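Local coordinates for protein thermospermine synthase (Medicago truncatula, PDB 6BQ6) that probably transfers an aminopropyl group from decarboxylated S-adenosylmethionine to spermidine, making thermospermine and methylthioadenosine, at residues K65-A70 with A80-F85; L91-L96 with L120-I125; L96-M101 with E273-R278; K242-Y247 with G259-S264. All blocks are in the same frame, centred on the assembly; numbering follows the deposited sequence.

Contact 1. Residues K65-A70 with A80-F85; sequences KPFGKA and AETDEF
Lys-69 and Glu-81 grip each other twice at the open end of the antiparallel hairpin made by strands 70-73 and 76-80, just before the chain enters helix 84-98. Glu-81 N donates to Lys-69 O at 2.8 Å, and Lys-69 N answers with a nearly straight bond (174°) to Glu-81 OE1, 3.0 Å away. The glutamate chain runs out extended, CG anti to the backbone N (chi1 -180°), which carries OE1 to this amide; the N-H meets it on the anti side, out of the carboxylate plane. A third bond, Thr-82 N to Phe-67 O at 3.1 Å, arrives from above the carbonyl plane. Gly-68 suits its place between these bonds: its phi is positive, and a beta carbon would run into Glu-81 OE1. The lysine lies beside the glutamate, Lys-69 CG 3.6 Å from Glu-81 OE1, while NZ stays farther off, so their charges probably attract from a distance. Packing then turns apolar, with Phe-67 CB against Ala-80 CB at 3.7 Å; Ala-70 and Ala-80 face each other as a non-hydrogen-bonded pair, and their small side chains suit the close approach of the strands there. Pro-66 CB lies over one face of the Phe-67 ring, Phe-43 meets it edge-to-face, and Leu-39 of a second subunit packs on it within the tetramerisation region. Replacing Thr-82 with a glycine would remove both branches and would probably open a gap beside Phe-67, leaving its ring edge and carbonyl less closely packed. Thr-82 OG1 sits at that edge, near the ring plane and 3.5 Å from Phe-67 CD1.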
loop_
_atom_site.group_PDB
_atom_site.type_symbol
_atom_site.label_atom_id
_atom_site.label_comp_id
_atom_site.label_asym_id
_atom_site.label_seq_id
_atom_site.Cartn_x
_atom_site.Cartn_y
_atom_site.Cartn_z
ATOM N N LYS B 65 -5.984 15.305 -1.862
ATOM C CA LYS B 65 -7.322 15.475 -2.398
ATOM C C LYS B 65 -8.351 15.515 -1.295
ATOM O O LYS B 65 -9.154 16.456 -1.250
ATOM C CB LYS B 65 -7.614 14.411 -3.432
ATOM C CG LYS B 65 -6.732 14.504 -4.676
ATOM C CD LYS B 65 -7.213 13.537 -5.753
ATOM C CE LYS B 65 -6.244 13.415 -6.912
ATOM N NZ LYS B 65 -6.468 14.535 -7.873
ATOM N N PRO B 66 -8.345 14.524 -0.362
ATOM C CA PRO B 66 -9.430 14.570 0.609
ATOM C C PRO B 66 -9.342 15.708 1.661
ATOM O O PRO B 66 -10.371 16.293 2.068
ATOM C CB PRO B 66 -9.369 13.187 1.253
ATOM C CG PRO B 66 -7.978 12.726 1.055
ATOM C CD PRO B 66 -7.566 13.288 -0.280
ATOM N N PHE B 67 -8.136 16.075 2.061
ATOM C CA PHE B 67 -7.966 16.952 3.197
ATOM C C PHE B 67 -7.212 18.245 2.892
ATOM O O PHE B 67 -6.876 18.969 3.817
ATOM C CB PHE B 67 -7.304 16.177 4.334
ATOM C CG PHE B 67 -8.106 14.986 4.777
ATOM C CD1 PHE B 67 -9.393 15.150 5.224
ATOM C CD2 PHE B 67 -7.587 13.685 4.702
ATOM C CE1 PHE B 67 -10.164 14.075 5.638
ATOM C CE2 PHE B 67 -8.367 12.607 5.105
ATOM C CZ PHE B 67 -9.647 12.806 5.573
ATOM N N GLY B 68 -6.972 18.551 1.626
ATOM C CA GLY B 68 -6.150 19.721 1.276
ATOM C C GLY B 68 -4.693 19.601 1.679
ATOM O O GLY B 68 -4.097 18.493 1.774
ATOM N N LYS B 69 -4.098 20.762 1.944
ATOM C CA LYS B 69 -2.705 20.833 2.240
ATOM C C LYS B 69 -2.450 20.211 3.595
ATOM O O LYS B 69 -3.154 20.535 4.573
ATOM C CB LYS B 69 -2.243 22.286 2.208
ATOM C CG LYS B 69 -2.308 22.889 0.818
ATOM C CD LYS B 69 -1.869 24.363 0.836
ATOM C CE LYS B 69 -1.501 24.882 -0.564
ATOM N NZ LYS B 69 -2.126 24.138 -1.715
ATOM N N ALA B 70 -1.470 19.325 3.674
ATOM C CA ALA B 70 -1.210 18.586 4.887
ATOM C C ALA B 70 0.245 18.709 5.264
ATOM O O ALA B 70 1.120 18.474 4.419
ATOM C CB ALA B 70 -1.553 17.129 4.674
ATOM N N ALA B 80 -4.044 18.933 8.790
ATOM C CA ALA B 80 -4.574 19.079 7.449
ATOM C C ALA B 80 -5.429 20.297 7.321
ATOM O O ALA B 80 -6.182 20.672 8.214
ATOM C CB ALA B 80 -5.355 17.859 7.033
ATOM N N GLU B 81 -5.409 20.861 6.145
ATOM C CA GLU B 81 -6.096 22.098 5.897
ATOM C C GLU B 81 -7.601 22.058 6.170
ATOM O O GLU B 81 -8.149 23.035 6.700
ATOM C CB GLU B 81 -5.817 22.513 4.449
ATOM C CG GLU B 81 -6.444 23.796 3.985
ATOM C CD GLU B 81 -6.066 24.134 2.526
ATOM O OE1 GLU B 81 -5.783 23.215 1.720
ATOM O OE2 GLU B 81 -5.992 25.349 2.225
ATOM N N THR B 82 -8.281 20.989 5.772
ATOM C CA THR B 82 -9.723 20.991 5.868
ATOM C C THR B 82 -10.199 20.906 7.319
ATOM O O THR B 82 -11.304 21.323 7.590
ATOM C CB THR B 82 -10.386 19.828 5.103
ATOM O OG1 THR B 82 -9.778 18.584 5.480
ATOM C CG2 THR B 82 -10.234 20.038 3.621
ATOM N N ASP B 83 -9.436 20.265 8.206
ATOM C CA ASP B 83 -9.908 20.039 9.539
ATOM C C ASP B 83 -9.007 20.413 10.690
ATOM O O ASP B 83 -9.392 20.156 11.848
ATOM C CB ASP B 83 -10.444 18.595 9.727
ATOM C CG ASP B 83 -9.427 17.514 9.485
ATOM O OD1 ASP B 83 -8.224 17.767 9.563
ATOM O OD2 ASP B 83 -9.846 16.362 9.198
ATOM N N GLU B 84 -7.868 21.030 10.440
ATOM C CA GLU B 84 -7.034 21.475 11.562
ATOM C C GLU B 84 -7.751 22.433 12.518
ATOM O O GLU B 84 -7.413 22.487 13.690
ATOM C CB GLU B 84 -5.682 22.037 11.105
ATOM C CG GLU B 84 -5.743 23.250 10.218
ATOM C CD GLU B 84 -5.824 24.590 10.930
ATOM O OE1 GLU B 84 -5.793 25.610 10.212
ATOM O OE2 GLU B 84 -5.951 24.689 12.162
ATOM N N PHE B 85 -8.723 23.183 12.009
ATOM C CA PHE B 85 -9.536 24.084 12.848
ATOM C C PHE B 85 -10.157 23.331 14.043
ATOM O O PHE B 85 -10.338 23.894 15.110
ATOM C CB PHE B 85 -10.585 24.858 12.039
ATOM C CG PHE B 85 -11.787 24.050 11.619
ATOM C CD1 PHE B 85 -12.875 23.952 12.409
ATOM C CD2 PHE B 85 -11.794 23.371 10.416
ATOM C CE1 PHE B 85 -13.993 23.218 12.041
ATOM C CE2 PHE B 85 -12.905 22.632 10.032
ATOM C CZ PHE B 85 -13.995 22.540 10.848
#

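Contact 2. Residues L91-L96 with L120-I125; sequences LVHPAL and LRHKTI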
loop_
_atom_site.group_PDB
_atom_site.type_symbol
_atom_site.label_atom_id
_atom_site.label_comp_id
_atom_site.label_asym_id
_atom_site.label_seq_id
_atom_site.Cartn_x
_atom_site.Cartn_y
_atom_site.Cartn_z
ATOM N N LEU B 91 -8.122 22.580 21.248
ATOM C CA LEU B 91 -6.931 22.744 22.073
ATOM C C LEU B 91 -6.970 24.055 22.848
ATOM O O LEU B 91 -6.581 24.101 23.996
ATOM C CB LEU B 91 -5.666 22.740 21.249
ATOM C CG LEU B 91 -4.281 23.030 21.908
ATOM C CD1 LEU B 91 -3.987 21.968 22.978
ATOM C CD2 LEU B 91 -3.202 23.127 20.890
ATOM N N VAL B 92 -7.445 25.123 22.212
ATOM C CA VAL B 92 -7.321 26.501 22.730
ATOM C C VAL B 92 -8.525 27.042 23.467
ATOM O O VAL B 92 -8.414 27.526 24.602
ATOM C CB VAL B 92 -6.918 27.469 21.580
ATOM C CG1 VAL B 92 -7.035 28.921 22.006
ATOM C CG2 VAL B 92 -5.491 27.133 21.117
ATOM N N HIS B 93 -9.709 26.946 22.855
ATOM C CA HIS B 93 -10.819 27.726 23.384
ATOM C C HIS B 93 -11.372 27.345 24.728
ATOM O O HIS B 93 -11.627 28.244 25.544
ATOM C CB HIS B 93 -11.888 27.906 22.325
ATOM C CG HIS B 93 -11.375 28.601 21.122
ATOM N ND1 HIS B 93 -10.666 29.777 21.217
ATOM C CD2 HIS B 93 -11.400 28.296 19.808
ATOM C CE1 HIS B 93 -10.260 30.152 20.031
ATOM N NE2 HIS B 93 -10.690 29.277 19.153
ATOM N N PRO B 94 -11.540 26.041 24.995
ATOM C CA PRO B 94 -12.073 25.670 26.305
ATOM C C PRO B 94 -11.226 26.234 27.457
ATOM O O PRO B 94 -11.791 26.790 28.424
ATOM C CB PRO B 94 -12.038 24.148 26.255
ATOM C CG PRO B 94 -12.253 23.826 24.815
ATOM C CD PRO B 94 -11.440 24.865 24.086
ATOM N N ALA B 95 -9.902 26.096 27.377
ATOM C CA ALA B 95 -9.050 26.665 28.426
ATOM C C ALA B 95 -9.266 28.136 28.618
ATOM O O ALA B 95 -9.535 28.611 29.731
ATOM C CB ALA B 95 -7.591 26.374 28.155
ATOM N N LEU B 96 -9.199 28.904 27.541
ATOM C CA LEU B 96 -9.274 30.375 27.707
ATOM C C LEU B 96 -10.672 30.805 28.158
ATOM O O LEU B 96 -10.838 31.728 28.965
ATOM C CB LEU B 96 -8.873 31.118 26.472
ATOM C CG LEU B 96 -7.362 31.400 26.361
ATOM C CD1 LEU B 96 -6.527 30.139 26.200
ATOM C CD2 LEU B 96 -7.107 32.388 25.249
ATOM N N LEU B 120 -4.893 34.193 19.559
ATOM C CA LEU B 120 -4.942 35.632 19.193
ATOM C C LEU B 120 -6.331 36.124 18.778
ATOM O O LEU B 120 -6.564 37.313 18.664
ATOM C CB LEU B 120 -3.924 35.898 18.082
ATOM C CG LEU B 120 -2.468 35.767 18.603
ATOM C CD1 LEU B 120 -1.539 35.630 17.414
ATOM C CD2 LEU B 120 -1.966 36.921 19.467
ATOM N N ARG B 121 -7.264 35.215 18.530
ATOM C CA ARG B 121 -8.671 35.569 18.377
ATOM C C ARG B 121 -9.307 36.089 19.645
ATOM O O ARG B 121 -10.353 36.694 19.572
ATOM C CB ARG B 121 -9.489 34.401 17.812
ATOM C CG ARG B 121 -9.044 34.022 16.402
ATOM C CD ARG B 121 -9.808 32.811 15.853
ATOM N NE ARG B 121 -11.248 33.037 15.849
ATOM C CZ ARG B 121 -12.193 32.109 16.032
ATOM N NH1 ARG B 121 -11.906 30.852 16.283
ATOM N NH2 ARG B 121 -13.449 32.467 16.016
ATOM N N HIS B 122 -8.720 35.813 20.813
ATOM C CA HIS B 122 -9.250 36.295 22.065
ATOM C C HIS B 122 -8.870 37.723 22.313
ATOM O O HIS B 122 -7.704 38.039 22.444
ATOM C CB HIS B 122 -8.759 35.397 23.186
ATOM C CG HIS B 122 -9.477 34.092 23.233
ATOM N ND1 HIS B 122 -10.404 33.803 24.205
ATOM C CD2 HIS B 122 -9.374 32.983 22.457
ATOM C CE1 HIS B 122 -10.874 32.579 24.016
ATOM N NE2 HIS B 122 -10.273 32.068 22.957
ATOM N N LYS B 123 -9.873 38.595 22.459
ATOM C CA LYS B 123 -9.559 40.005 22.713
ATOM C C LYS B 123 -8.914 40.298 24.050
ATOM O O LYS B 123 -8.276 41.343 24.180
ATOM C CB LYS B 123 -10.821 40.875 22.518
ATOM C CG LYS B 123 -11.203 40.904 21.075
ATOM C CD LYS B 123 -12.546 41.584 20.851
ATOM C CE LYS B 123 -13.713 40.736 21.327
ATOM N NZ LYS B 123 -15.024 41.292 20.818
ATOM N N THR B 124 -9.063 39.398 25.033
ATOM C CA THR B 124 -8.418 39.581 26.329
ATOM C C THR B 124 -6.891 39.472 26.274
ATOM O O THR B 124 -6.159 39.997 27.144
ATOM C CB THR B 124 -8.973 38.560 27.368
ATOM O OG1 THR B 124 -8.719 37.220 26.925
ATOM C CG2 THR B 124 -10.478 38.700 27.521
ATOM N N ILE B 125 -6.386 38.756 25.279
ATOM C CA ILE B 125 -4.996 38.388 25.202
ATOM C C ILE B 125 -4.135 39.594 24.862
ATOM O O ILE B 125 -4.388 40.292 23.879
ATOM C CB ILE B 125 -4.777 37.235 24.156
ATOM C CG1 ILE B 125 -5.403 35.917 24.684
ATOM C CG2 ILE B 125 -3.324 37.053 23.767
ATOM C CD1 ILE B 125 -4.641 35.296 25.814
#
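His-93 and His-122 meet rim to rim, their planes only 30° apart and neither ring over the other. His-93 ND1 and His-122 NE2 are 2.9 Å apart in a hydrogen bond that either nitrogen could donate. Leu-96 approaches the same His-122 ring from over a face: CD2 stands almost on the ring normal, 3.6 Å from the centroid, a CH-pi contact, and Leu-96 CB touches His-122 CE1 at 3.5 Å. Histidine suits this buried place because its edge can be polar while its face takes a methyl. The arrangement ties helix 84-98 to the turn between helix 114-120 and strand 127-132 of the Rossmann-like catalytic domain; a type I turn from His-122 to Ile-125 brings Ile-125 CD1 to 3.9 Å from Leu-96 CD2. An alanine in place of His-122 would probably deprive His-93 ND1 of its mate and expose a gap under the Leu-96 methyl. Arg-121 stands beyond, its guanidinium nearly perpendicular to the His-93 ring (88°). Arg-121 NH1 and His-93 NE2 do not bond each other; both turn to Glu-118 OE1, in a salt bridge and a hydrogen bond respectively, while a bend at chi3 (57°) carries the arginine's end round to the histidine.

Contact 3. Residues L96-M101 with E273-R278; sequences LLHHPM and EELDIR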
loop_
_atom_site.group_PDB
_atom_site.type_symbol
_atom_site.label_atom_id
_atom_site.label_comp_id
_atom_site.label_asym_id
_atom_site.label_seq_id
_atom_site.Cartn_x
_atom_site.Cartn_y
_atom_site.Cartn_z
ATOM N N LEU B 96 -9.199 28.904 27.541
ATOM C CA LEU B 96 -9.274 30.375 27.707
ATOM C C LEU B 96 -10.672 30.805 28.158
ATOM O O LEU B 96 -10.838 31.728 28.965
ATOM C CB LEU B 96 -8.873 31.118 26.472
ATOM C CG LEU B 96 -7.362 31.400 26.361
ATOM C CD1 LEU B 96 -6.527 30.139 26.200
ATOM C CD2 LEU B 96 -7.107 32.388 25.249
ATOM N N LEU B 97 -11.697 30.110 27.668
ATOM C CA LEU B 97 -13.039 30.456 28.055
ATOM C C LEU B 97 -13.368 30.160 29.519
ATOM O O LEU B 97 -14.216 30.815 30.086
ATOM C CB LEU B 97 -14.068 29.762 27.128
ATOM C CG LEU B 97 -14.036 30.221 25.681
ATOM C CD1 LEU B 97 -14.794 29.264 24.784
ATOM C CD2 LEU B 97 -14.606 31.645 25.546
ATOM N N HIS B 98 -12.740 29.167 30.118
ATOM C CA HIS B 98 -12.957 28.854 31.487
ATOM C C HIS B 98 -12.210 29.814 32.386
ATOM O O HIS B 98 -12.542 29.881 33.579
ATOM C CB HIS B 98 -12.560 27.429 31.801
ATOM C CG HIS B 98 -13.594 26.396 31.402
ATOM N ND1 HIS B 98 -13.732 25.938 30.124
ATOM C CD2 HIS B 98 -14.552 25.769 32.129
ATOM C CE1 HIS B 98 -14.727 25.067 30.065
ATOM N NE2 HIS B 98 -15.227 24.923 31.276
ATOM N N HIS B 99 -11.249 30.538 31.819
ATOM C CA HIS B 99 -10.493 31.530 32.564
ATOM C C HIS B 99 -11.278 32.839 32.667
ATOM O O HIS B 99 -11.977 33.234 31.720
ATOM C CB HIS B 99 -9.179 31.786 31.852
ATOM C CG HIS B 99 -8.172 32.407 32.749
ATOM N ND1 HIS B 99 -8.175 33.754 33.014
ATOM C CD2 HIS B 99 -7.186 31.867 33.502
ATOM C CE1 HIS B 99 -7.219 34.032 33.882
ATOM N NE2 HIS B 99 -6.609 32.903 34.211
ATOM N N PRO B 100 -11.190 33.536 33.815
ATOM C CA PRO B 100 -11.999 34.759 33.940
ATOM C C PRO B 100 -11.556 35.914 33.036
ATOM O O PRO B 100 -12.394 36.675 32.536
ATOM C CB PRO B 100 -11.895 35.089 35.443
ATOM C CG PRO B 100 -10.659 34.426 35.909
ATOM C CD PRO B 100 -10.604 33.142 35.102
ATOM N N MET B 101 -10.260 36.023 32.798
ATOM C CA MET B 101 -9.682 37.072 31.965
ATOM C C MET B 101 -8.226 36.728 31.606
ATOM O O MET B 101 -7.278 37.138 32.259
ATOM C CB MET B 101 -9.769 38.424 32.710
ATOM C CG MET B 101 -9.398 39.613 31.820
ATOM S SD MET B 101 -9.384 41.090 32.835
ATOM C CE MET B 101 -7.970 40.793 33.893
ATOM N N GLU B 273 -24.266 27.373 27.915
ATOM C CA GLU B 273 -24.677 28.728 27.602
ATOM C C GLU B 273 -23.690 29.766 28.081
ATOM O O GLU B 273 -23.491 30.745 27.402
ATOM C CB GLU B 273 -26.064 29.032 28.172
ATOM C CG GLU B 273 -27.194 28.233 27.562
ATOM C CD GLU B 273 -27.255 26.805 28.022
ATOM O OE1 GLU B 273 -26.633 26.436 29.039
ATOM O OE2 GLU B 273 -27.902 25.989 27.361
ATOM N N GLU B 274 -23.095 29.568 29.253
ATOM C CA GLU B 274 -22.076 30.504 29.732
ATOM C C GLU B 274 -20.854 30.520 28.825
ATOM O O GLU B 274 -20.322 31.573 28.488
ATOM C CB GLU B 274 -21.657 30.235 31.185
ATOM C CG GLU B 274 -20.660 31.276 31.762
ATOM C CD GLU B 274 -20.945 32.759 31.422
ATOM O OE1 GLU B 274 -22.112 33.192 31.296
ATOM O OE2 GLU B 274 -19.978 33.531 31.314
ATOM N N LEU B 275 -20.445 29.338 28.372
ATOM C CA LEU B 275 -19.427 29.294 27.353
ATOM C C LEU B 275 -19.803 30.067 26.091
ATOM O O LEU B 275 -18.988 30.790 25.575
ATOM C CB LEU B 275 -19.101 27.828 26.963
ATOM C CG LEU B 275 -18.358 27.090 28.042
ATOM C CD1 LEU B 275 -18.327 25.593 27.793
ATOM C CD2 LEU B 275 -16.939 27.611 28.176
ATOM N N ASP B 276 -21.036 29.907 25.581
ATOM C CA ASP B 276 -21.419 30.670 24.359
ATOM C C ASP B 276 -21.385 32.184 24.567
ATOM O O ASP B 276 -20.984 32.940 23.679
ATOM C CB ASP B 276 -22.788 30.266 23.835
ATOM C CG ASP B 276 -22.791 28.875 23.235
ATOM O OD1 ASP B 276 -21.743 28.454 22.671
ATOM O OD2 ASP B 276 -23.840 28.181 23.327
ATOM N N ILE B 277 -21.781 32.587 25.756
ATOM C CA ILE B 277 -21.758 34.026 26.116
ATOM C C ILE B 277 -20.363 34.564 26.100
ATOM O O ILE B 277 -20.121 35.611 25.518
ATOM C CB ILE B 277 -22.436 34.299 27.463
ATOM C CG1 ILE B 277 -23.954 34.170 27.277
ATOM C CG2 ILE B 277 -22.138 35.727 27.949
ATOM C CD1 ILE B 277 -24.701 33.952 28.560
ATOM N N ARG B 278 -19.444 33.808 26.708
ATOM C CA ARG B 278 -18.033 34.164 26.702
ATOM C C ARG B 278 -17.443 34.197 25.320
ATOM O O ARG B 278 -16.654 35.070 25.032
ATOM C CB ARG B 278 -17.217 33.250 27.626
ATOM C CG ARG B 278 -17.584 33.464 29.079
ATOM C CD ARG B 278 -16.827 32.555 30.005
ATOM N NE ARG B 278 -17.289 32.697 31.415
ATOM C CZ ARG B 278 -16.496 32.570 32.488
ATOM N NH1 ARG B 278 -15.203 32.271 32.380
ATOM N NH2 ARG B 278 -17.027 32.725 33.717
#
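Leu-97 lays its CD2 methyl against the base of Arg-278, 3.7 Å from Arg-278 CB, and the two side chains slide past each other in opposite directions. The arginine then runs extended from CG to NE, far enough for its head to reach back over the end of helix 84-98. There Arg-278 NH1 donates to Leu-97 O at 2.9 Å, a somewhat bent bond (146°) whose oxygen is tilted out of the guanidinium plane. In a longer helix this carbonyl would be served by Met-101 N, but that amide goes instead to His-99 ND1 at 3.1 Å, so the arginine takes over where the helical bonding stops. The other side of the grip is a salt bridge one turn back along its own helix: Arg-278 NE meets Glu-274 OE2 at 2.8 Å, in the guanidinium plane and on the anti lone pair. Held by two partners, the head has little freedom to turn. A long, flat, charged donor fits this place, since carbonyls at a helix C-terminus carry partial negative charge that probably favours it; Arg-282 nearby bonds His-99 O in the same region. Leu-275 fills the apolar part. Its CD2 touches Leu-97 CB at 3.7 Å and His-98 CE1 at 3.9 Å, crossing that ring obliquely. With its CG beside the backbone N (chi1 -80°), His-98 swings back so that ND1 bonds Pro-94 O in the preceding turn. The whole is a helix C-terminus met from outside by an arginine side chain, which joins helix 84-98 to helix 272-282.

Contact 4. Residues K242-Y247 with G259-S264; sequences KYVVPY and GWVLAS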
loop_
_atom_site.group_PDB
_atom_site.type_symbol
_atom_site.label_atom_id
_atom_site.label_comp_id
_atom_site.label_asym_id
_atom_site.label_seq_id
_atom_site.Cartn_x
_atom_site.Cartn_y
_atom_site.Cartn_z
ATOM N N LYS B 242 -6.192 19.921 41.096
ATOM C CA LYS B 242 -7.454 19.534 41.706
ATOM C C LYS B 242 -8.530 19.193 40.732
ATOM O O LYS B 242 -9.217 18.196 40.915
ATOM C CB LYS B 242 -7.978 20.619 42.622
ATOM C CG LYS B 242 -9.218 20.155 43.366
ATOM C CD LYS B 242 -9.509 20.864 44.641
ATOM C CE LYS B 242 -10.752 20.266 45.279
ATOM N NZ LYS B 242 -10.540 18.871 45.781
ATOM N N TYR B 243 -8.658 20.018 39.690
ATOM C CA TYR B 243 -9.721 19.866 38.711
ATOM C C TYR B 243 -9.092 19.473 37.365
ATOM O O TYR B 243 -8.209 20.176 36.864
ATOM C CB TYR B 243 -10.467 21.172 38.588
ATOM C CG TYR B 243 -11.040 21.653 39.886
ATOM C CD1 TYR B 243 -12.160 21.064 40.432
ATOM C CD2 TYR B 243 -10.439 22.704 40.574
ATOM C CE1 TYR B 243 -12.673 21.513 41.654
ATOM C CE2 TYR B 243 -10.936 23.150 41.779
ATOM C CZ TYR B 243 -12.034 22.566 42.312
ATOM O OH TYR B 243 -12.468 23.103 43.535
ATOM N N VAL B 244 -9.518 18.324 36.823
ATOM C CA VAL B 244 -8.920 17.812 35.593
ATOM C C VAL B 244 -10.054 17.363 34.732
ATOM O O VAL B 244 -10.879 16.572 35.186
ATOM C CB VAL B 244 -7.894 16.685 35.877
ATOM C CG1 VAL B 244 -7.255 16.190 34.585
ATOM C CG2 VAL B 244 -6.823 17.184 36.815
ATOM N N VAL B 245 -10.163 17.929 33.539
ATOM C CA VAL B 245 -11.285 17.695 32.613
ATOM C C VAL B 245 -10.760 17.182 31.282
ATOM O O VAL B 245 -10.258 17.949 30.501
ATOM C CB VAL B 245 -12.143 18.979 32.427
ATOM C CG1 VAL B 245 -13.255 18.762 31.405
ATOM C CG2 VAL B 245 -12.726 19.498 33.737
ATOM N N PRO B 246 -10.895 15.869 31.019
ATOM C CA PRO B 246 -10.502 15.284 29.753
ATOM C C PRO B 246 -11.656 15.447 28.774
ATOM O O PRO B 246 -12.842 15.423 29.177
ATOM C CB PRO B 246 -10.273 13.805 30.091
ATOM C CG PRO B 246 -11.213 13.543 31.202
ATOM C CD PRO B 246 -11.313 14.831 31.994
ATOM N N TYR B 247 -11.293 15.672 27.528
ATOM C CA TYR B 247 -12.294 15.861 26.477
ATOM C C TYR B 247 -11.766 15.460 25.138
ATOM O O TYR B 247 -10.551 15.294 24.942
ATOM C CB TYR B 247 -12.835 17.287 26.503
ATOM C CG TYR B 247 -11.868 18.375 26.169
ATOM C CD1 TYR B 247 -10.992 18.847 27.112
ATOM C CD2 TYR B 247 -11.924 19.025 24.941
ATOM C CE1 TYR B 247 -10.130 19.885 26.820
ATOM C CE2 TYR B 247 -11.072 20.087 24.652
ATOM C CZ TYR B 247 -10.210 20.524 25.595
ATOM O OH TYR B 247 -9.297 21.516 25.329
ATOM N N GLY B 259 -7.742 13.601 21.820
ATOM C CA GLY B 259 -8.035 14.072 23.147
ATOM C C GLY B 259 -7.211 15.262 23.599
ATOM O O GLY B 259 -6.120 15.520 23.079
ATOM N N TRP B 260 -7.759 15.906 24.604
ATOM C CA TRP B 260 -7.104 17.014 25.317
ATOM C C TRP B 260 -7.496 16.932 26.749
ATOM O O TRP B 260 -8.517 16.316 27.120
ATOM C CB TRP B 260 -7.579 18.386 24.770
ATOM C CG TRP B 260 -7.389 18.524 23.306
ATOM C CD1 TRP B 260 -6.286 19.050 22.631
ATOM C CD2 TRP B 260 -8.304 18.147 22.279
ATOM N NE1 TRP B 260 -6.470 18.998 21.292
ATOM C CE2 TRP B 260 -7.677 18.403 21.033
ATOM C CE3 TRP B 260 -9.583 17.570 22.270
ATOM C CZ2 TRP B 260 -8.296 18.126 19.834
ATOM C CZ3 TRP B 260 -10.164 17.313 21.069
ATOM C CH2 TRP B 260 -9.519 17.558 19.869
ATOM N N VAL B 261 -6.687 17.532 27.606
ATOM C CA VAL B 261 -7.014 17.587 29.013
ATOM C C VAL B 261 -6.788 18.996 29.545
ATOM O O VAL B 261 -5.674 19.530 29.409
ATOM C CB VAL B 261 -6.164 16.601 29.816
ATOM C CG1 VAL B 261 -6.553 16.606 31.296
ATOM C CG2 VAL B 261 -6.247 15.162 29.259
ATOM N N LEU B 262 -7.828 19.555 30.200
ATOM C CA LEU B 262 -7.726 20.759 31.030
ATOM C C LEU B 262 -7.359 20.430 32.455
ATOM O O LEU B 262 -7.856 19.455 33.008
ATOM C CB LEU B 262 -9.047 21.497 31.146
ATOM C CG LEU B 262 -9.759 21.904 29.900
ATOM C CD1 LEU B 262 -11.033 22.630 30.231
ATOM C CD2 LEU B 262 -8.844 22.807 29.093
ATOM N N ALA B 263 -6.527 21.256 33.060
ATOM C CA ALA B 263 -6.156 21.080 34.459
ATOM C C ALA B 263 -6.016 22.445 35.129
ATOM O O ALA B 263 -5.478 23.385 34.565
ATOM C CB ALA B 263 -4.866 20.275 34.578
ATOM N N SER B 264 -6.534 22.554 36.343
ATOM C CA SER B 264 -6.466 23.828 37.082
ATOM C C SER B 264 -6.648 23.546 38.573
ATOM O O SER B 264 -7.204 22.542 38.985
ATOM C CB SER B 264 -7.535 24.803 36.602
ATOM O OG SER B 264 -7.475 26.107 37.195
#
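Tyr-247 turns one face of its ring to Trp-260, whose CB sits over it in a CH-pi contact 3.8 Å from the centroid. The indole itself is slid aside: its five-membered ring lies 5.4 Å from the tyrosine ring, centroid to centroid, planes 30° apart with scarcely any overlap. Val-245 O lies at the edge of the tyrosine ring, in its plane. Chi1 of 66°, with CG between the backbone N and carbonyl carbon, folds Tyr-247 across the neighbouring strand, where CE1 also reaches Leu-262 CG at 3.7 Å. At the far end Tyr-243 has Lys-242 CG above the centre of one ring face and Ser-264 O at its edge, 3.6 Å from CD2. Beneath these groups runs a regular antiparallel ladder, the strands at 166°. Tyr-243 with Ser-264, Val-245 with Leu-262 and Tyr-247 with Trp-260 are hydrogen-bonded pairs, each joined by two N-H to O bonds; Val-245 N to Leu-262 O is the shortest at 2.8 Å. Pro-246, which has no N-H to give, falls at a non-hydrogen-bonded position opposite Val-261. On the face with Pro-246, branched valines pack tightly, Val-244 CG1 meeting Val-261 CG1 at 3.4 Å. That face lies under helix 230-238, where Tyr-234 touches Val-244 and Pro-246, and Leu-237 touches Val-261. The face with Trp-260 and Leu-262 is covered by helix 84-98, whose Cys-90 O accepts from Tyr-247 OH. Strand 256-264 is bonded on its other edge to strand 212-220, and strand 243-251 ends the sheet within this chain, completing the hairpin of the Rossmann-like fold.

Overall arrangement
Helix 84-98 runs through the set: contact 1 stands at its start, contact 2 along it and contact 3 at its end, while contact 4 supplies part of the sheet on which it packs. Contacts 2 and 3 share Leu-96, their centres 9 Å apart; each lies 16 Å, centre to centre, from contact 4 and touches it. Contact 1 is separate, 22 to 28 Å from the others by centres. Along the chain it closes first, contacts 2 and 3 then interleave, and contact 4 is nested inside the loop closed by contact 3. The helix thus links the N-terminal hairpin region to the Rossmann-like domain, and residues of both line the thermospermine pocket.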